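Local coordinates for protein MdcD (Pseudomonas aeruginosa, PDB 5VIP) that probably serves as the beta subunit of a biotin-independent malonate decarboxylase, a carboxy-lyase related to the carboxyltransferases of acetyl-CoA carboxylase, at residues L25-L34 against V60-A71; A112-G120 against V149-F160. One frame throughout, in Å; residues are numbered along the deposited sequence.

Contact 1 (L25-L34 against V60-A71); sequences LLDAGSFREL and VVARGLLDGQPA
An antiparallel edge pairing joins R32-L34, the outermost strand at this end of the central mixed sheet of a carboxyltransferase of the crotonase superfamily, to strand 60-66, while the preceding loop 26-30 folds onto the beta hairpin that turns at D67-G68. R32 and R63 form a hydrogen-bonded pair, R63 N to R32 O being 2.7 Å, and E33 faces A62 in the next, non-hydrogen-bonded pair. The guanidinium of R32, its chain bent at chi3 (61°), lies with one face over CB of R63. Both arginines also reach the backbone of a different protein chain in the assembly, and L34 and V61 pack on apolar side chains of that chain. On the other side of the sheet, F31 CE1 presses on the methyl of A62, 3.4 Å away, and the carboxylate of E33 pairs with R19. L26 drops its two methyls onto the strand, CD1 by R63 O and CD2 against CD2 of L66 (3.8 Å). S30 OG receives L65 N at 3.0 Å and donates to D27 O, fastening the loop to the strand. D27 closes the far end: its backbone N bonds L65 O, and its carboxylate clasps the type I' turn, OD1 taking D67 N at 2.9 Å and OD2 taking G68 N at 2.8 Å, each through its syn lone pair.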
ATOM      1  N   LEU B  25      -1.179 -24.571  10.176  1.00 12.94           N
ATOM      2  CA  LEU B  25      -2.494 -23.915  10.120  1.00 11.42           C
ATOM      3  C   LEU B  25      -3.461 -24.580   9.128  1.00 13.49           C
ATOM      4  O   LEU B  25      -4.663 -24.637   9.386  1.00 15.35           O
ATOM      5  CB  LEU B  25      -2.340 -22.430   9.781  1.00 12.62           C
ATOM      6  CG  LEU B  25      -1.713 -21.548  10.862  1.00 15.22           C
ATOM      7  CD1 LEU B  25      -1.554 -20.101  10.365  1.00 12.88           C
ATOM      8  CD2 LEU B  25      -2.537 -21.586  12.156  1.00 17.01           C
ATOM      9  N   LEU B  26      -2.938 -25.083   8.009  1.00 14.33           N
ATOM     10  CA  LEU B  26      -3.774 -25.715   6.976  1.00 12.86           C
ATOM     11  C   LEU B  26      -4.214 -27.095   7.444  1.00 15.23           C
ATOM     12  O   LEU B  26      -3.510 -27.725   8.245  1.00 13.02           O
ATOM     13  CB  LEU B  26      -3.011 -25.801   5.651  1.00 11.24           C
ATOM     14  CG  LEU B  26      -2.821 -24.473   4.915  1.00 13.11           C
ATOM     15  CD1 LEU B  26      -1.805 -24.577   3.773  1.00 14.18           C
ATOM     16  CD2 LEU B  26      -4.158 -24.005   4.385  1.00 14.03           C
ATOM     17  N   ASP B  27      -5.382 -27.550   6.985  1.00 14.13           N
ATOM     18  CA  ASP B  27      -5.896 -28.863   7.387  1.00 15.26           C
ATOM     19  C   ASP B  27      -4.834 -29.938   7.155  1.00 18.28           C
ATOM     20  O   ASP B  27      -4.101 -29.894   6.161  1.00 14.67           O
ATOM     21  CB  ASP B  27      -7.180 -29.242   6.617  1.00 16.42           C
ATOM     22  CG  ASP B  27      -8.371 -28.322   6.917  1.00 20.69           C
ATOM     23  OD1 ASP B  27      -8.280 -27.441   7.804  1.00 20.00           O
ATOM     24  OD2 ASP B  27      -9.416 -28.490   6.242  1.00 20.18           O
ATOM     25  N   ALA B  28      -4.752 -30.901   8.071  1.00 15.25           N
ATOM     26  CA  ALA B  28      -3.770 -31.972   7.976  1.00 17.15           C
ATOM     27  C   ALA B  28      -3.891 -32.724   6.655  1.00 18.77           C
ATOM     28  O   ALA B  28      -4.992 -33.082   6.225  1.00 18.76           O
ATOM     29  CB  ALA B  28      -3.914 -32.940   9.152  1.00 22.37           C
ATOM     30  N   GLY B  29      -2.747 -32.953   6.016  1.00 15.45           N
ATOM     31  CA  GLY B  29      -2.708 -33.610   4.716  1.00 17.34           C
ATOM     32  C   GLY B  29      -3.059 -32.745   3.510  1.00 21.18           C
ATOM     33  O   GLY B  29      -3.022 -33.244   2.383  1.00 19.47           O
ATOM     34  N   SER B  30      -3.390 -31.463   3.715  1.00 12.96           N
ATOM     35  CA  SER B  30      -3.731 -30.588   2.579  1.00 15.27           C
ATOM     36  C   SER B  30      -2.592 -29.658   2.128  1.00 16.35           C
ATOM     37  O   SER B  30      -2.629 -29.124   1.015  1.00 13.71           O
ATOM     38  CB  SER B  30      -4.962 -29.727   2.901  1.00 14.17           C
ATOM     39  OG  SER B  30      -4.615 -28.665   3.780  1.00 13.71           O
ATOM     40  N   PHE B  31      -1.598 -29.453   2.991  1.00 16.56           N
ATOM     41  CA  PHE B  31      -0.500 -28.527   2.712  1.00 13.65           C
ATOM     42  C   PHE B  31       0.284 -28.893   1.449  1.00 18.01           C
ATOM     43  O   PHE B  31       0.846 -29.972   1.330  1.00 15.28           O
ATOM     44  CB  PHE B  31       0.458 -28.458   3.904  1.00 15.31           C
ATOM     45  CG  PHE B  31       1.683 -27.619   3.656  1.00 16.86           C
ATOM     46  CD1 PHE B  31       1.654 -26.251   3.855  1.00 18.78           C
ATOM     47  CD2 PHE B  31       2.867 -28.198   3.228  1.00 23.68           C
ATOM     48  CE1 PHE B  31       2.789 -25.471   3.640  1.00 19.35           C
ATOM     49  CE2 PHE B  31       4.000 -27.421   2.995  1.00 26.49           C
ATOM     50  CZ  PHE B  31       3.954 -26.054   3.199  1.00 24.10           C
ATOM     51  N   ARG B  32       0.345 -27.950   0.528  1.00 13.56           N
ATOM     52  CA  ARG B  32       0.950 -28.158  -0.773  1.00 16.35           C
ATOM     53  C   ARG B  32       1.712 -26.885  -1.137  1.00 16.43           C
ATOM     54  O   ARG B  32       1.080 -25.867  -1.449  1.00 18.03           O
ATOM     55  CB  ARG B  32      -0.170 -28.475  -1.774  1.00 19.11           C
ATOM     56  CG  ARG B  32       0.238 -28.883  -3.137  1.00 23.77           C
ATOM     57  CD  ARG B  32      -0.918 -29.586  -3.863  1.00 18.39           C
ATOM     58  NE  ARG B  32      -2.129 -28.775  -4.057  1.00 17.90           N
ATOM     59  CZ  ARG B  32      -2.253 -27.804  -4.964  1.00 20.76           C
ATOM     60  NH1 ARG B  32      -1.225 -27.480  -5.738  1.00 18.65           N
ATOM     61  NH2 ARG B  32      -3.402 -27.143  -5.085  1.00 19.00           N
ATOM     62  N   GLU B  33       3.043 -26.901  -1.075  1.00 13.06           N
ATOM     63  CA  GLU B  33       3.797 -25.675  -1.358  1.00 17.20           C
ATOM     64  C   GLU B  33       4.043 -25.416  -2.848  1.00 21.51           C
ATOM     65  O   GLU B  33       4.507 -26.295  -3.577  1.00 19.85           O
ATOM     66  CB  GLU B  33       5.138 -25.677  -0.616  1.00 17.48           C
ATOM     67  CG  GLU B  33       5.891 -24.369  -0.847  1.00 21.01           C
ATOM     68  CD  GLU B  33       7.141 -24.206   0.002  1.00 24.61           C
ATOM     69  OE1 GLU B  33       7.439 -25.110   0.822  1.00 26.23           O
ATOM     70  OE2 GLU B  33       7.813 -23.148  -0.143  1.00 23.65           O
ATOM     71  N   LEU B  34       3.725 -24.202  -3.297  1.00 14.29           N
ATOM     72  CA  LEU B  34       3.954 -23.812  -4.690  1.00 19.57           C
ATOM     73  C   LEU B  34       5.316 -23.157  -4.838  1.00 21.29           C
ATOM     74  O   LEU B  34       5.791 -22.508  -3.911  1.00 21.05           O
ATOM     75  CB  LEU B  34       2.882 -22.842  -5.181  1.00 14.71           C
ATOM     76  CG  LEU B  34       1.420 -23.192  -4.894  1.00 18.17           C
ATOM     77  CD1 LEU B  34       0.503 -22.203  -5.617  1.00 16.32           C
ATOM     78  CD2 LEU B  34       1.083 -24.623  -5.304  1.00 16.55           C
ATOM     79  N   VAL B  60       6.846 -18.331   1.697  1.00 14.07           N
ATOM     80  CA  VAL B  60       6.180 -19.594   1.452  1.00 14.86           C
ATOM     81  C   VAL B  60       4.780 -19.335   0.899  1.00 14.92           C
ATOM     82  O   VAL B  60       3.982 -18.643   1.528  1.00 16.69           O
ATOM     83  CB  VAL B  60       6.074 -20.433   2.738  1.00 17.05           C
ATOM     84  CG1 VAL B  60       5.420 -21.791   2.437  1.00 18.00           C
ATOM     85  CG2 VAL B  60       7.452 -20.622   3.365  1.00 18.91           C
ATOM     86  N   VAL B  61       4.486 -19.851  -0.285  1.00 14.00           N
ATOM     87  CA  VAL B  61       3.115 -19.817  -0.772  1.00 13.65           C
ATOM     88  C   VAL B  61       2.618 -21.247  -0.797  1.00 17.10           C
ATOM     89  O   VAL B  61       3.245 -22.123  -1.415  1.00 16.41           O
ATOM     90  CB  VAL B  61       2.991 -19.183  -2.165  1.00 14.21           C
ATOM     91  CG1 VAL B  61       1.606 -19.462  -2.742  1.00 16.01           C
ATOM     92  CG2 VAL B  61       3.254 -17.682  -2.076  1.00 16.95           C
ATOM     93  N   ALA B  62       1.512 -21.496  -0.106  1.00 12.64           N
ATOM     94  CA  ALA B  62       1.014 -22.862   0.004  1.00 15.38           C
ATOM     95  C   ALA B  62      -0.467 -22.934  -0.275  1.00 16.78           C
ATOM     96  O   ALA B  62      -1.218 -22.033   0.086  1.00 13.01           O
ATOM     97  CB  ALA B  62       1.314 -23.422   1.381  1.00 16.13           C
ATOM     98  N   ARG B  63      -0.879 -24.015  -0.925  1.00 15.10           N
ATOM     99  CA  ARG B  63      -2.285 -24.299  -1.143  1.00 14.05           C
ATOM    100  C   ARG B  63      -2.721 -25.343  -0.125  1.00 13.26           C
ATOM    101  O   ARG B  63      -1.903 -26.118   0.385  1.00 15.49           O
ATOM    102  CB  ARG B  63      -2.520 -24.773  -2.575  1.00 18.99           C
ATOM    103  CG  ARG B  63      -2.407 -23.656  -3.618  1.00 18.21           C
ATOM    104  CD  ARG B  63      -3.710 -22.846  -3.669  1.00 18.22           C
ATOM    105  NE  ARG B  63      -4.599 -23.425  -4.669  1.00 26.00           N
ATOM    106  CZ  ARG B  63      -5.895 -23.632  -4.516  1.00 23.33           C
ATOM    107  NH1 ARG B  63      -6.512 -23.298  -3.383  1.00 24.99           N
ATOM    108  NH2 ARG B  63      -6.577 -24.183  -5.511  1.00 31.79           N
ATOM    109  N   GLY B  64      -4.006 -25.343   0.211  1.00 15.72           N
ATOM    110  CA  GLY B  64      -4.504 -26.291   1.188  1.00 14.86           C
ATOM    111  C   GLY B  64      -5.967 -26.057   1.457  1.00 12.94           C
ATOM    112  O   GLY B  64      -6.643 -25.365   0.682  1.00 15.30           O
ATOM    113  N   LEU B  65      -6.449 -26.648   2.547  1.00 12.15           N
ATOM    114  CA  LEU B  65      -7.827 -26.457   2.983  1.00 15.30           C
ATOM    115  C   LEU B  65      -7.823 -25.808   4.358  1.00 15.23           C
ATOM    116  O   LEU B  65      -6.938 -26.068   5.184  1.00 13.72           O
ATOM    117  CB  LEU B  65      -8.590 -27.788   3.027  1.00 17.33           C
ATOM    118  CG  LEU B  65      -8.714 -28.563   1.716  1.00 19.07           C
ATOM    119  CD1 LEU B  65      -9.276 -29.969   2.033  1.00 16.75           C
ATOM    120  CD2 LEU B  65      -9.611 -27.817   0.745  1.00 14.88           C
ATOM    121  N   LEU B  66      -8.809 -24.956   4.600  1.00 15.25           N
ATOM    122  CA  LEU B  66      -9.033 -24.404   5.937  1.00 14.39           C
ATOM    123  C   LEU B  66     -10.451 -24.785   6.345  1.00 15.46           C
ATOM    124  O   LEU B  66     -11.410 -24.234   5.814  1.00 16.80           O
ATOM    125  CB  LEU B  66      -8.832 -22.878   5.957  1.00 14.87           C
ATOM    126  CG  LEU B  66      -7.359 -22.427   5.868  1.00 16.51           C
ATOM    127  CD1 LEU B  66      -7.226 -20.920   5.653  1.00 12.70           C
ATOM    128  CD2 LEU B  66      -6.587 -22.850   7.122  1.00 13.73           C
ATOM    129  N   ASP B  67     -10.566 -25.756   7.249  1.00 15.35           N
ATOM    130  CA  ASP B  67     -11.861 -26.351   7.618  1.00 20.40           C
ATOM    131  C   ASP B  67     -12.620 -26.846   6.386  1.00 22.21           C
ATOM    132  O   ASP B  67     -13.818 -26.613   6.248  1.00 24.67           O
ATOM    133  CB  ASP B  67     -12.717 -25.339   8.399  1.00 20.65           C
ATOM    134  CG  ASP B  67     -13.747 -26.005   9.303  1.00 30.70           C
ATOM    135  OD1 ASP B  67     -13.573 -27.193   9.666  1.00 29.53           O
ATOM    136  OD2 ASP B  67     -14.734 -25.326   9.658  1.00 41.06           O
ATOM    137  N   GLY B  68     -11.913 -27.516   5.482  1.00 19.47           N
ATOM    138  CA  GLY B  68     -12.529 -28.049   4.281  1.00 19.93           C
ATOM    139  C   GLY B  68     -12.706 -27.064   3.137  1.00 19.60           C
ATOM    140  O   GLY B  68     -13.140 -27.460   2.059  1.00 18.21           O
ATOM    141  N   GLN B  69     -12.366 -25.793   3.360  1.00 15.12           N
ATOM    142  CA  GLN B  69     -12.568 -24.749   2.355  1.00 15.91           C
ATOM    143  C   GLN B  69     -11.266 -24.446   1.620  1.00 15.24           C
ATOM    144  O   GLN B  69     -10.199 -24.437   2.228  1.00 15.42           O
ATOM    145  CB  GLN B  69     -13.119 -23.470   3.002  1.00 19.17           C
ATOM    146  CG  GLN B  69     -14.472 -23.655   3.662  1.00 21.65           C
ATOM    147  CD  GLN B  69     -15.573 -23.897   2.650  1.00 26.17           C
ATOM    148  OE1 GLN B  69     -15.791 -23.100   1.736  1.00 31.08           O
ATOM    149  NE2 GLN B  69     -16.262 -25.000   2.802  1.00 25.96           N
ATOM    150  N   PRO B  70     -11.348 -24.234   0.300  1.00 16.80           N
ATOM    151  CA  PRO B  70     -10.142 -23.971  -0.500  1.00 14.51           C
ATOM    152  C   PRO B  70      -9.428 -22.725   0.017  1.00 18.73           C
ATOM    153  O   PRO B  70     -10.079 -21.744   0.377  1.00 14.07           O
ATOM    154  CB  PRO B  70     -10.685 -23.757  -1.916  1.00 17.99           C
ATOM    155  CG  PRO B  70     -12.154 -23.328  -1.697  1.00 20.10           C
ATOM    156  CD  PRO B  70     -12.591 -24.105  -0.489  1.00 16.58           C
ATOM    157  N   ALA B  71      -8.103 -22.789   0.076  1.00 14.03           N
ATOM    158  CA  ALA B  71      -7.313 -21.741   0.703  1.00 12.88           C
ATOM    159  C   ALA B  71      -5.934 -21.590   0.058  1.00 13.73           C
ATOM    160  O   ALA B  71      -5.399 -22.521  -0.571  1.00 11.59           O
ATOM    161  CB  ALA B  71      -7.155 -22.024   2.194  1.00 14.14           C
TER
HETATM  162  O   HOH W   1       6.652 -21.185  -1.833  1.00 16.50           O

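Contact 2 (A112-G120 against V149-F160); sequences ALLLLETGG and VVAVIAGPVGCF
E117, L116 and V152 lose the most surface where strand 112-115 and the chain that follows it run beside strand 150-153 and the loop beyond. The two strands pair in parallel as neighbours in the central sheet, joined by a right-handed beta-alpha-beta crossover through helix 126-143. The E117 side chain folds back at chi2 (-61°), which turns its carboxylate into the loop 154-158 that follows the second strand. OE1 takes two backbone amides, A154 N at 2.9 Å, met nearly along the C-O axis, and G155 N, which comes in on the syn side but 30° out of the carboxylate plane. OE2 takes G158 N at 2.8 Å, again from the syn side and out of plane. A water bridges OE1 to V152 O, and R21 of helix 18-25 makes a long, weak ion pair with OE1. V152 is held in the sheet through both its backbone polar atoms: its N bonds L114 O at 2.8 Å, and its O accepts L116 N. Its side chain lies alongside that of L115: L115 CD1 stands 3.9 Å from V152 CB, and V152 CG2 touches CD1 of L113. L116, just past the strand, sets CD1 against the methyl of A151, which is on the sheet face away from V152, and CB against SG of C159 at 3.9 Å, bridging strand 150-153 and the short segment about C159. Beyond E117 the backbones meet again, with T118 N bonded to G158 O and F160 N to T118 O, while T118 OG1 bonds G83 O. Three amides thus converge on one buried carboxylate, fixing the course of the loop around the cis peptide before P156; these N-H groups would probably stabilise E117 as an anion, with R21 adding weakly.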
ATOM      1  N   ALA B 112      -7.765 -16.389   1.460  1.00 14.88           N
ATOM      2  CA  ALA B 112      -6.340 -16.101   1.554  1.00 13.18           C
ATOM      3  C   ALA B 112      -5.946 -15.732   2.982  1.00 12.09           C
ATOM      4  O   ALA B 112      -6.597 -14.898   3.634  1.00 10.25           O
ATOM      5  CB  ALA B 112      -5.941 -14.967   0.584  1.00 10.10           C
ATOM      6  N   LEU B 113      -4.869 -16.355   3.448  1.00 11.39           N
ATOM      7  CA  LEU B 113      -4.342 -16.160   4.788  1.00 11.05           C
ATOM      8  C   LEU B 113      -2.904 -15.658   4.685  1.00 12.38           C
ATOM      9  O   LEU B 113      -2.054 -16.302   4.040  1.00 11.57           O
ATOM     10  CB  LEU B 113      -4.396 -17.467   5.581  1.00 12.90           C
ATOM     11  CG  LEU B 113      -3.779 -17.536   6.977  1.00 12.96           C
ATOM     12  CD1 LEU B 113      -4.457 -16.540   7.927  1.00 11.97           C
ATOM     13  CD2 LEU B 113      -3.907 -18.942   7.510  1.00 10.99           C
ATOM     14  N   LEU B 114      -2.646 -14.499   5.291  1.00 10.51           N
ATOM     15  CA  LEU B 114      -1.329 -13.858   5.209  1.00 11.19           C
ATOM     16  C   LEU B 114      -0.628 -13.890   6.562  1.00 14.58           C
ATOM     17  O   LEU B 114      -1.133 -13.333   7.536  1.00 12.92           O
ATOM     18  CB  LEU B 114      -1.457 -12.399   4.737  1.00 11.16           C
ATOM     19  CG  LEU B 114      -2.150 -12.175   3.396  1.00 13.71           C
ATOM     20  CD1 LEU B 114      -2.264 -10.664   3.101  1.00 10.73           C
ATOM     21  CD2 LEU B 114      -1.359 -12.879   2.298  1.00 15.99           C
ATOM     22  N   LEU B 115       0.546 -14.517   6.602  1.00 10.98           N
ATOM     23  CA  LEU B 115       1.385 -14.508   7.795  1.00 13.92           C
ATOM     24  C   LEU B 115       2.507 -13.485   7.599  1.00 17.09           C
ATOM     25  O   LEU B 115       3.503 -13.751   6.908  1.00 15.95           O
ATOM     26  CB  LEU B 115       1.961 -15.901   8.060  1.00 13.00           C
ATOM     27  CG  LEU B 115       1.138 -16.885   8.908  1.00 21.66           C
ATOM     28  CD1 LEU B 115      -0.366 -16.856   8.632  1.00 17.29           C
ATOM     29  CD2 LEU B 115       1.679 -18.304   8.779  1.00 12.94           C
ATOM     30  N   LEU B 116       2.346 -12.321   8.215  1.00 13.72           N
ATOM     31  CA  LEU B 116       3.174 -11.162   7.888  1.00 17.82           C
ATOM     32  C   LEU B 116       4.297 -10.901   8.889  1.00 24.11           C
ATOM     33  O   LEU B 116       4.100 -10.219   9.896  1.00 27.15           O
ATOM     34  CB  LEU B 116       2.282  -9.922   7.778  1.00 17.97           C
ATOM     35  CG  LEU B 116       1.198 -10.041   6.702  1.00 16.90           C
ATOM     36  CD1 LEU B 116       0.350  -8.776   6.609  1.00 19.34           C
ATOM     37  CD2 LEU B 116       1.822 -10.357   5.354  1.00 19.49           C
ATOM     38  N   GLU B 117       5.476 -11.443   8.604  1.00 18.61           N
ATOM     39  CA  GLU B 117       6.669 -11.157   9.400  1.00 18.58           C
ATOM     40  C   GLU B 117       7.637 -10.450   8.474  1.00 20.48           C
ATOM     41  O   GLU B 117       8.335 -11.098   7.711  1.00 21.77           O
ATOM     42  CB  GLU B 117       7.296 -12.434   9.959  1.00 19.91           C
ATOM     43  CG  GLU B 117       6.370 -13.228  10.888  1.00 21.74           C
ATOM     44  CD  GLU B 117       5.959 -12.427  12.122  1.00 30.73           C
ATOM     45  OE1 GLU B 117       4.753 -12.448  12.484  1.00 31.97           O
ATOM     46  OE2 GLU B 117       6.846 -11.790  12.737  1.00 26.61           O
ATOM     47  N   THR B 118       7.652  -9.126   8.517  1.00 20.81           N
ATOM     48  CA  THR B 118       8.372  -8.374   7.502  1.00 19.37           C
ATOM     49  C   THR B 118       8.695  -6.961   7.979  1.00 22.13           C
ATOM     50  O   THR B 118       7.961  -6.363   8.778  1.00 19.92           O
ATOM     51  CB  THR B 118       7.555  -8.326   6.186  1.00 25.56           C
ATOM     52  OG1 THR B 118       8.309  -7.670   5.157  1.00 30.45           O
ATOM     53  CG2 THR B 118       6.214  -7.609   6.399  1.00 23.61           C
ATOM     54  N   GLY B 119       9.809  -6.426   7.492  1.00 23.25           N
ATOM     55  CA  GLY B 119      10.238  -5.102   7.905  1.00 25.96           C
ATOM     56  C   GLY B 119      10.350  -4.068   6.801  1.00 31.03           C
ATOM     57  O   GLY B 119      10.677  -2.903   7.064  1.00 31.67           O
ATOM     58  N   GLY B 120      10.080  -4.473   5.568  1.00 26.14           N
ATOM     59  CA  GLY B 120      10.102  -3.537   4.458  1.00 28.53           C
ATOM     60  C   GLY B 120      10.555  -4.168   3.157  1.00 28.69           C
ATOM     61  O   GLY B 120      10.287  -5.334   2.908  1.00 30.19           O
ATOM     62  N   VAL B 149      -9.741 -11.427   3.804  1.00 11.43           N
ATOM     63  CA  VAL B 149      -8.356 -11.853   3.969  1.00 10.96           C
ATOM     64  C   VAL B 149      -8.050 -11.738   5.451  1.00 11.72           C
ATOM     65  O   VAL B 149      -8.375 -10.730   6.079  1.00 12.05           O
ATOM     66  CB  VAL B 149      -7.376 -10.992   3.160  1.00 12.50           C
ATOM     67  CG1 VAL B 149      -5.934 -11.422   3.436  1.00 12.81           C
ATOM     68  CG2 VAL B 149      -7.709 -11.073   1.663  1.00 11.39           C
ATOM     69  N   VAL B 150      -7.453 -12.778   6.016  1.00 11.22           N
ATOM     70  CA  VAL B 150      -7.038 -12.741   7.405  1.00  9.80           C
ATOM     71  C   VAL B 150      -5.531 -12.557   7.443  1.00 13.66           C
ATOM     72  O   VAL B 150      -4.806 -13.265   6.754  1.00 12.51           O
ATOM     73  CB  VAL B 150      -7.444 -14.021   8.154  1.00 12.25           C
ATOM     74  CG1 VAL B 150      -6.897 -14.008   9.573  1.00 14.05           C
ATOM     75  CG2 VAL B 150      -8.968 -14.172   8.156  1.00 12.09           C
ATOM     76  N   ALA B 151      -5.077 -11.588   8.238  1.00 13.42           N
ATOM     77  CA  ALA B 151      -3.652 -11.358   8.454  1.00 11.08           C
ATOM     78  C   ALA B 151      -3.284 -11.712   9.878  1.00 12.50           C
ATOM     79  O   ALA B 151      -3.919 -11.248  10.823  1.00 13.45           O
ATOM     80  CB  ALA B 151      -3.286  -9.906   8.175  1.00 10.69           C
ATOM     81  N   VAL B 152      -2.238 -12.512  10.015  1.00 12.06           N
ATOM     82  CA  VAL B 152      -1.745 -12.947  11.310  1.00 10.94           C
ATOM     83  C   VAL B 152      -0.344 -12.357  11.492  1.00 15.91           C
ATOM     84  O   VAL B 152       0.544 -12.545  10.647  1.00 14.31           O
ATOM     85  CB  VAL B 152      -1.716 -14.489  11.413  1.00 13.32           C
ATOM     86  CG1 VAL B 152      -0.998 -14.945  12.662  1.00 14.41           C
ATOM     87  CG2 VAL B 152      -3.163 -15.044  11.365  1.00 12.30           C
ATOM     88  N   ILE B 153      -0.176 -11.605  12.571  1.00 14.48           N
ATOM     89  CA  ILE B 153       1.113 -10.999  12.907  1.00 14.25           C
ATOM     90  C   ILE B 153       1.496 -11.542  14.277  1.00 16.85           C
ATOM     91  O   ILE B 153       0.878 -11.191  15.277  1.00 21.23           O
ATOM     92  CB  ILE B 153       1.031  -9.468  12.934  1.00 17.77           C
ATOM     93  CG1 ILE B 153       0.438  -8.959  11.619  1.00 21.49           C
ATOM     94  CG2 ILE B 153       2.405  -8.868  13.189  1.00 19.52           C
ATOM     95  CD1 ILE B 153      -0.232  -7.630  11.757  1.00 27.65           C
ATOM     96  N   ALA B 154       2.463 -12.444  14.326  1.00 17.37           N
ATOM     97  CA  ALA B 154       2.729 -13.147  15.580  1.00 19.30           C
ATOM     98  C   ALA B 154       4.082 -12.805  16.172  1.00 24.42           C
ATOM     99  O   ALA B 154       4.343 -13.115  17.333  1.00 26.16           O
ATOM    100  CB  ALA B 154       2.622 -14.664  15.378  1.00 19.55           C
ATOM    101  N   GLY B 155       4.945 -12.158  15.398  1.00 19.39           N
ATOM    102  CA  GLY B 155       6.310 -11.973  15.842  1.00 21.45           C
ATOM    103  C   GLY B 155       7.168 -13.190  15.508  1.00 24.42           C
ATOM    104  O   GLY B 155       6.657 -14.229  15.065  1.00 24.64           O
ATOM    105  N   PRO B 156       8.480 -13.092  15.763  1.00 25.64           N
ATOM    106  CA  PRO B 156       9.125 -11.991  16.497  1.00 24.37           C
ATOM    107  C   PRO B 156       9.464 -10.745  15.665  1.00 25.17           C
ATOM    108  O   PRO B 156       9.720  -9.690  16.240  1.00 27.89           O
ATOM    109  CB  PRO B 156      10.407 -12.643  17.021  1.00 25.01           C
ATOM    110  CG  PRO B 156      10.745 -13.669  15.970  1.00 28.58           C
ATOM    111  CD  PRO B 156       9.431 -14.164  15.409  1.00 27.27           C
ATOM    112  N   VAL B 157       9.478 -10.849  14.342  1.00 19.27           N
ATOM    113  CA  VAL B 157       9.783  -9.685  13.523  1.00 23.41           C
ATOM    114  C   VAL B 157       8.620  -8.684  13.566  1.00 23.70           C
ATOM    115  O   VAL B 157       8.827  -7.473  13.675  1.00 20.51           O
ATOM    116  CB  VAL B 157      10.089 -10.082  12.062  1.00 22.24           C
ATOM    117  CG1 VAL B 157      10.269  -8.855  11.192  1.00 21.04           C
ATOM    118  CG2 VAL B 157      11.325 -10.974  11.996  1.00 31.12           C
ATOM    119  N   GLY B 158       7.393  -9.191  13.525  1.00 19.76           N
ATOM    120  CA  GLY B 158       6.245  -8.313  13.413  1.00 19.84           C
ATOM    121  C   GLY B 158       6.138  -7.757  12.002  1.00 17.73           C
ATOM    122  O   GLY B 158       6.752  -8.280  11.067  1.00 21.14           O
ATOM    123  N   CYS B 159       5.360  -6.694  11.836  1.00 17.88           N
ATOM    124  CA  CYS B 159       5.036  -6.206  10.501  1.00 15.70           C
ATOM    125  C   CYS B 159       5.200  -4.699  10.405  1.00 17.15           C
ATOM    126  O   CYS B 159       4.450  -3.953  11.040  1.00 16.30           O
ATOM    127  CB  CYS B 159       3.597  -6.596  10.132  1.00 17.16           C
ATOM    128  SG  CYS B 159       3.094  -6.139   8.464  1.00 19.71           S
ATOM    129  N   PHE B 160       6.160  -4.266   9.592  1.00 17.66           N
ATOM    130  CA  PHE B 160       6.473  -2.855   9.410  1.00 18.77           C
ATOM    131  C   PHE B 160       6.607  -2.532   7.937  1.00 16.76           C
ATOM    132  O   PHE B 160       6.844  -3.421   7.115  1.00 22.08           O
ATOM    133  CB  PHE B 160       7.774  -2.474  10.149  1.00 18.03           C
ATOM    134  CG  PHE B 160       7.629  -2.443  11.637  1.00 18.31           C
ATOM    135  CD1 PHE B 160       7.848  -3.584  12.394  1.00 22.51           C
ATOM    136  CD2 PHE B 160       7.236  -1.283  12.280  1.00 20.36           C
ATOM    137  CE1 PHE B 160       7.695  -3.556  13.780  1.00 23.89           C
ATOM    138  CE2 PHE B 160       7.079  -1.246  13.656  1.00 26.19           C
ATOM    139  CZ  PHE B 160       7.307  -2.382  14.409  1.00 21.71           C
TER
HETATM  140  O   HOH W   2       2.897 -13.709  11.427  1.00 21.88           O

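Overall arrangement
From the N terminus, helix 18-25 leads into the edge strand of contact 1, which closes a long excursion, largely unmodelled, when strand 60-66 returns beside it. The hairpin then carries the chain through strand 69-76, and helix 87-105 follows before strand 111-115 opens contact 2. That contact closes over helix 126-143. The two are therefore in series, neither nested nor crossed. Strand 69-76, whose first residues belong to contact 1, runs beside strand 111-115 of contact 2, so contact 1 builds the sheet's outer end and contact 2 its parallel centre, their centres about 18 Å apart. They meet at the end of helix 18-25, where L25 packs on L113 and L115, and L66 on L113, with helix 229-242 alongside.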